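Local structure of McyG protein (Microcystis aeruginosa PCC 7806, 4R0M) at residues T18-L23 against P169-Q174; L56-G61 against L87-L92. The protein is a microcystin synthetase component whose adenylation domain binds phenylalanyl-adenylate and probably activates aromatic acids for loading onto its peptidyl carrier domain. One frame throughout, in Å; residues are numbered along the deposited sequence.

Interaction 1: T18-L23 against P169-Q174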
loop_
_atom_site.group_PDB
_atom_site.type_symbol
_atom_site.label_atom_id
_atom_site.label_comp_id
_atom_site.label_asym_id
_atom_site.label_seq_id
_atom_site.Cartn_x
_atom_site.Cartn_y
_atom_site.Cartn_z
ATOM N N THR A 18 -15.475 -19.696 -0.293
ATOM C CA THR A 18 -14.685 -19.220 0.839
ATOM C C THR A 18 -13.213 -19.299 0.455
ATOM O O THR A 18 -12.868 -19.870 -0.584
ATOM C CB THR A 18 -14.913 -20.062 2.109
ATOM O OG1 THR A 18 -14.524 -21.418 1.863
ATOM C CG2 THR A 18 -16.371 -20.008 2.548
ATOM N N LEU A 19 -12.348 -18.735 1.294
ATOM C CA LEU A 19 -10.910 -18.756 1.034
ATOM C C LEU A 19 -10.326 -20.172 1.064
ATOM O O LEU A 19 -9.426 -20.488 0.286
ATOM C CB LEU A 19 -10.164 -17.830 2.004
ATOM C CG LEU A 19 -10.359 -16.324 1.785
ATOM C CD1 LEU A 19 -9.871 -15.534 2.990
ATOM C CD2 LEU A 19 -9.666 -15.847 0.517
ATOM N N SER A 20 -10.850 -21.017 1.948
ATOM C CA SER A 20 -10.408 -22.410 2.055
ATOM C C SER A 20 -10.657 -23.210 0.771
ATOM O O SER A 20 -9.789 -23.964 0.329
ATOM C CB SER A 20 -11.051 -23.098 3.261
ATOM O OG SER A 20 -12.403 -22.717 3.401
ATOM N N GLU A 21 -11.832 -23.023 0.172
ATOM C CA GLU A 21 -12.180 -23.666 -1.099
ATOM C C GLU A 21 -11.277 -23.206 -2.241
ATOM O O GLU A 21 -10.899 -24.004 -3.103
ATOM C CB GLU A 21 -13.650 -23.410 -1.451
ATOM C CG GLU A 21 -14.634 -24.133 -0.542
ATOM C CD GLU A 21 -16.046 -23.577 -0.617
ATOM O OE1 GLU A 21 -16.309 -22.693 -1.460
ATOM O OE2 GLU A 21 -16.898 -24.030 0.179
ATOM N N VAL A 22 -10.938 -21.918 -2.235
ATOM C CA VAL A 22 -10.042 -21.328 -3.232
ATOM C C VAL A 22 -8.644 -21.954 -3.171
ATOM O O VAL A 22 -8.065 -22.290 -4.206
ATOM C CB VAL A 22 -9.989 -19.789 -3.091
ATOM C CG1 VAL A 22 -8.778 -19.201 -3.800
ATOM C CG2 VAL A 22 -11.268 -19.172 -3.632
ATOM N N LEU A 23 -8.120 -22.124 -1.960
ATOM C CA LEU A 23 -6.818 -22.758 -1.765
ATOM C C LEU A 23 -6.847 -24.252 -2.105
ATOM O O LEU A 23 -5.894 -24.775 -2.684
ATOM C CB LEU A 23 -6.309 -22.536 -0.333
ATOM C CG LEU A 23 -4.999 -23.214 0.092
ATOM C CD1 LEU A 23 -3.816 -22.761 -0.755
ATOM C CD2 LEU A 23 -4.728 -22.971 1.569
ATOM N N PRO A 169 -13.359 -26.456 9.175
ATOM C CA PRO A 169 -14.719 -25.935 9.338
ATOM C C PRO A 169 -15.312 -25.420 8.031
ATOM O O PRO A 169 -14.583 -24.911 7.180
ATOM C CB PRO A 169 -14.536 -24.777 10.322
ATOM C CG PRO A 169 -13.131 -24.326 10.116
ATOM C CD PRO A 169 -12.355 -25.574 9.805
ATOM N N ILE A 170 -16.626 -25.566 7.877
ATOM C CA ILE A 170 -17.336 -24.984 6.740
ATOM C C ILE A 170 -17.763 -23.579 7.141
ATOM O O ILE A 170 -18.444 -23.392 8.152
ATOM C CB ILE A 170 -18.555 -25.829 6.300
ATOM C CG1 ILE A 170 -18.159 -27.304 6.133
ATOM C CG2 ILE A 170 -19.145 -25.279 5.004
ATOM C CD1 ILE A 170 -19.327 -28.261 6.002
ATOM N N LEU A 171 -17.355 -22.595 6.345
ATOM C CA LEU A 171 -17.514 -21.193 6.719
ATOM C C LEU A 171 -18.525 -20.452 5.852
ATOM O O LEU A 171 -18.752 -20.808 4.691
ATOM C CB LEU A 171 -16.159 -20.476 6.670
ATOM C CG LEU A 171 -14.995 -21.088 7.455
ATOM C CD1 LEU A 171 -13.664 -20.593 6.905
ATOM C CD2 LEU A 171 -15.114 -20.802 8.947
ATOM N N ASP A 172 -19.132 -19.422 6.433
ATOM C CA ASP A 172 -19.981 -18.499 5.697
ATOM C C ASP A 172 -19.075 -17.483 5.003
ATOM O O ASP A 172 -18.274 -16.820 5.663
ATOM C CB ASP A 172 -20.934 -17.784 6.660
ATOM C CG ASP A 172 -22.091 -17.097 5.953
ATOM O OD1 ASP A 172 -21.902 -16.541 4.851
ATOM O OD2 ASP A 172 -23.204 -17.103 6.520
ATOM N N PRO A 173 -19.189 -17.362 3.667
ATOM C CA PRO A 173 -18.401 -16.358 2.943
ATOM C C PRO A 173 -18.718 -14.916 3.362
ATOM O O PRO A 173 -17.924 -14.008 3.086
ATOM C CB PRO A 173 -18.776 -16.596 1.472
ATOM C CG PRO A 173 -20.044 -17.380 1.507
ATOM C CD PRO A 173 -19.967 -18.213 2.750
ATOM N N GLN A 174 -19.857 -14.717 4.026
ATOM C CA GLN A 174 -20.253 -13.400 4.544
ATOM C C GLN A 174 -19.653 -13.097 5.924
ATOM O O GLN A 174 -19.790 -11.984 6.435
ATOM C CB GLN A 174 -21.781 -13.259 4.585
ATOM C CG GLN A 174 -22.463 -13.188 3.222
ATOM C CD GLN A 174 -22.331 -11.829 2.549
ATOM O OE1 GLN A 174 -21.224 -11.326 2.336
ATOM N NE2 GLN A 174 -23.466 -11.235 2.198
#

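Interaction 2: L56-G61 against L87-L92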
loop_
_atom_site.group_PDB
_atom_site.type_symbol
_atom_site.label_atom_id
_atom_site.label_comp_id
_atom_site.label_asym_id
_atom_site.label_seq_id
_atom_site.Cartn_x
_atom_site.Cartn_y
_atom_site.Cartn_z
ATOM N N LEU A 56 -2.101 -26.251 7.561
ATOM C CA LEU A 56 -2.792 -27.196 8.452
ATOM C C LEU A 56 -1.998 -27.489 9.723
ATOM O O LEU A 56 -2.576 -27.612 10.806
ATOM C CB LEU A 56 -3.105 -28.513 7.727
ATOM C CG LEU A 56 -4.219 -28.564 6.677
ATOM C CD1 LEU A 56 -4.286 -29.951 6.053
ATOM C CD2 LEU A 56 -5.568 -28.184 7.268
ATOM N N VAL A 57 -0.679 -27.608 9.576
ATOM C CA VAL A 57 0.220 -27.862 10.704
ATOM C C VAL A 57 0.220 -26.669 11.658
ATOM O O VAL A 57 0.091 -26.843 12.871
ATOM C CB VAL A 57 1.663 -28.176 10.233
ATOM C CG1 VAL A 57 2.604 -28.333 11.421
ATOM C CG2 VAL A 57 1.688 -29.436 9.376
ATOM N N ILE A 58 0.351 -25.465 11.097
ATOM C CA ILE A 58 0.325 -24.225 11.876
ATOM C C ILE A 58 -1.035 -24.046 12.548
ATOM O O ILE A 58 -1.106 -23.678 13.724
ATOM C CB ILE A 58 0.669 -22.993 11.005
ATOM C CG1 ILE A 58 2.109 -23.092 10.493
ATOM C CG2 ILE A 58 0.475 -21.697 11.790
ATOM C CD1 ILE A 58 2.354 -22.377 9.182
ATOM N N LEU A 59 -2.102 -24.319 11.794
ATOM C CA LEU A 59 -3.467 -24.255 12.314
ATOM C C LEU A 59 -3.664 -25.153 13.536
ATOM O O LEU A 59 -4.294 -24.745 14.514
ATOM C CB LEU A 59 -4.484 -24.613 11.223
ATOM C CG LEU A 59 -5.972 -24.670 11.596
ATOM C CD1 LEU A 59 -6.447 -23.392 12.281
ATOM C CD2 LEU A 59 -6.807 -24.963 10.359
ATOM N N ASN A 60 -3.127 -26.370 13.471
ATOM C CA ASN A 60 -3.177 -27.298 14.596
ATOM C C ASN A 60 -2.418 -26.754 15.805
ATOM O O ASN A 60 -2.870 -26.891 16.944
ATOM C CB ASN A 60 -2.635 -28.672 14.192
ATOM C CG ASN A 60 -2.773 -29.702 15.297
ATOM O OD1 ASN A 60 -3.869 -29.944 15.808
ATOM N ND2 ASN A 60 -1.657 -30.313 15.674
ATOM N N GLY A 61 -1.269 -26.133 15.543
ATOM C CA GLY A 61 -0.503 -25.434 16.571
ATOM C C GLY A 61 -1.308 -24.327 17.222
ATOM O O GLY A 61 -1.268 -24.160 18.441
ATOM N N LEU A 87 -0.904 -16.939 7.601
ATOM C CA LEU A 87 -2.103 -16.222 7.168
ATOM C C LEU A 87 -3.169 -17.196 6.668
ATOM O O LEU A 87 -4.346 -17.085 7.035
ATOM C CB LEU A 87 -1.756 -15.207 6.072
ATOM C CG LEU A 87 -2.887 -14.340 5.510
ATOM C CD1 LEU A 87 -3.152 -13.132 6.399
ATOM C CD2 LEU A 87 -2.555 -13.893 4.095
ATOM N N TRP A 88 -2.744 -18.143 5.830
ATOM C CA TRP A 88 -3.628 -19.176 5.298
ATOM C C TRP A 88 -4.063 -20.161 6.341
ATOM O O TRP A 88 -5.179 -20.679 6.276
ATOM C CB TRP A 88 -2.987 -19.880 4.107
ATOM C CG TRP A 88 -3.124 -19.078 2.840
ATOM C CD1 TRP A 88 -2.148 -18.316 2.203
ATOM C CD2 TRP A 88 -4.332 -18.907 2.023
ATOM N NE1 TRP A 88 -2.653 -17.714 1.076
ATOM C CE2 TRP A 88 -3.956 -18.024 0.911
ATOM C CE3 TRP A 88 -5.640 -19.383 2.094
ATOM C CZ2 TRP A 88 -4.863 -17.651 -0.070
ATOM C CZ3 TRP A 88 -6.546 -18.999 1.099
ATOM C CH2 TRP A 88 -6.165 -18.153 0.044
ATOM N N ALA A 89 -3.203 -20.416 7.324
ATOM C CA ALA A 89 -3.580 -21.229 8.480
ATOM C C ALA A 89 -4.822 -20.650 9.156
ATOM O O ALA A 89 -5.779 -21.376 9.435
ATOM C CB ALA A 89 -2.431 -21.322 9.470
ATOM N N CYS A 90 -4.790 -19.340 9.405
ATOM C CA CYS A 90 -5.907 -18.611 9.993
ATOM C C CYS A 90 -7.146 -18.663 9.102
ATOM O O CYS A 90 -8.260 -18.877 9.594
ATOM C CB CYS A 90 -5.510 -17.153 10.266
ATOM S SG CYS A 90 -4.220 -16.948 11.521
ATOM N N PHE A 91 -6.953 -18.472 7.798
ATOM C CA PHE A 91 -8.064 -18.538 6.840
ATOM C C PHE A 91 -8.797 -19.882 6.904
ATOM O O PHE A 91 -10.028 -19.919 6.966
ATOM C CB PHE A 91 -7.584 -18.269 5.408
ATOM C CG PHE A 91 -7.218 -16.831 5.134
ATOM C CD1 PHE A 91 -7.736 -15.792 5.904
ATOM C CD2 PHE A 91 -6.377 -16.514 4.073
ATOM C CE1 PHE A 91 -7.401 -14.472 5.633
ATOM C CE2 PHE A 91 -6.042 -15.195 3.798
ATOM C CZ PHE A 91 -6.553 -14.172 4.580
ATOM N N LEU A 92 -8.032 -20.974 6.908
ATOM C CA LEU A 92 -8.588 -22.329 6.918
ATOM C C LEU A 92 -9.347 -22.663 8.202
ATOM O O LEU A 92 -10.346 -23.382 8.165
ATOM C CB LEU A 92 -7.490 -23.371 6.686
ATOM C CG LEU A 92 -6.697 -23.401 5.375
ATOM C CD1 LEU A 92 -5.593 -24.441 5.475
ATOM C CD2 LEU A 92 -7.577 -23.682 4.168
#

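Interaction 1: T18-L23 against P169-Q174
Thr18 meets Leu171 and Pro173 with its methyl group, while its hydroxyl serves its own segment. From CB, which points toward 169-174, the side chain forks. OG1 stands between the backbone N and the carbonyl carbon (chi1 61°), a choice that sets CG2 opposite that carbon and directs it at residues 171-173 of the loop. There Thr18 CG2 lies 3.3 Å from Leu171 O, a van der Waals approach of a methyl to a carbonyl oxygen. The same carbon touches the proline ring, with Thr18 CG2 4.0 Å from Pro173 CD, and the base of the leucine, where Thr18 CG2 comes to 4.2 Å from Leu171 CB. The other branch turns back along the chain: Thr18 OG1 shares a hydrogen bond with Ser20 OG at 2.9 Å. Ser20 OG in turn reaches the edge of the contact, 4.3 Å from Leu171 CD1. Thr18 is the N-cap of helix 19-27, and its backbone N gives a weak bond to Glu21 OE1. In the loop, Asp172 OD1 accepts from Gln174 N at 2.9 Å, from above the carboxylate plane, forming an Asx turn. His196, at the start of helix 196-210, touches both Thr18 and Leu171. With no hydrogen bond joining the two segments, the polar bonds lie within each or go to helix 196-210 (Leu19 N to His196 ND1), and the contact between them is van der Waals packing.

Interaction 2: L56-G61 against L87-L92
The carbonyl oxygen of Ala89 is wrapped by the side chain of Leu59, whose CD1 comes to 3.6 Å from Ala89 O and CD2 to 3.8 Å from the same oxygen, with CB and CG scarcely farther. These are van der Waals contacts, and no hydrogen bond crosses the interface. Leu59 reaches so far because CG is anti to its backbone N (chi1 177°), which lays the branched end over the next turn of helix 80-93; there Leu59 CD2 is 4.1 Å from Leu92 CB. A smaller residue such as alanine in place of Leu59 would probably open a gap above Ala89 O and take away the methyl that packs on Leu92 CB. Ala89 sits where the helices draw nearest, its CB packed 3.7 Å from Ile58 CG2. At the other end, Leu56 and Leu92 cross at about a right angle, touching through Leu56 CD2 and Leu92 CD1. The local axes approach to 8.1 Å and cross at -70°, consistent with the small alanine at the crossing. Helix 80-93 is the connection of a beta-alpha-beta crossover from strand 72-76 to strand 96-99, within the AMP-binding region of this ANL-family adenylation enzyme.

Overall arrangement
The centres of both contacts lie about 25 Å from the centre of the chain, with their own centres about 13 Å apart, and helix 80-93 connects them. One part of its surface packs on helix 48-64 in interaction 2, while Trp88, Phe91 and Leu92 also touch Leu19 and Ser20 of helix 19-27, the helix whose start is engaged in interaction 1. Interaction 2 is buried, entirely apolar in its side chains, and joins two helices. Interaction 1 is partly buried and sets a capped helix start against an irregular loop, with polar side chains bonding locally. In sequence, interaction 2 is nested within the long loop that interaction 1 closes.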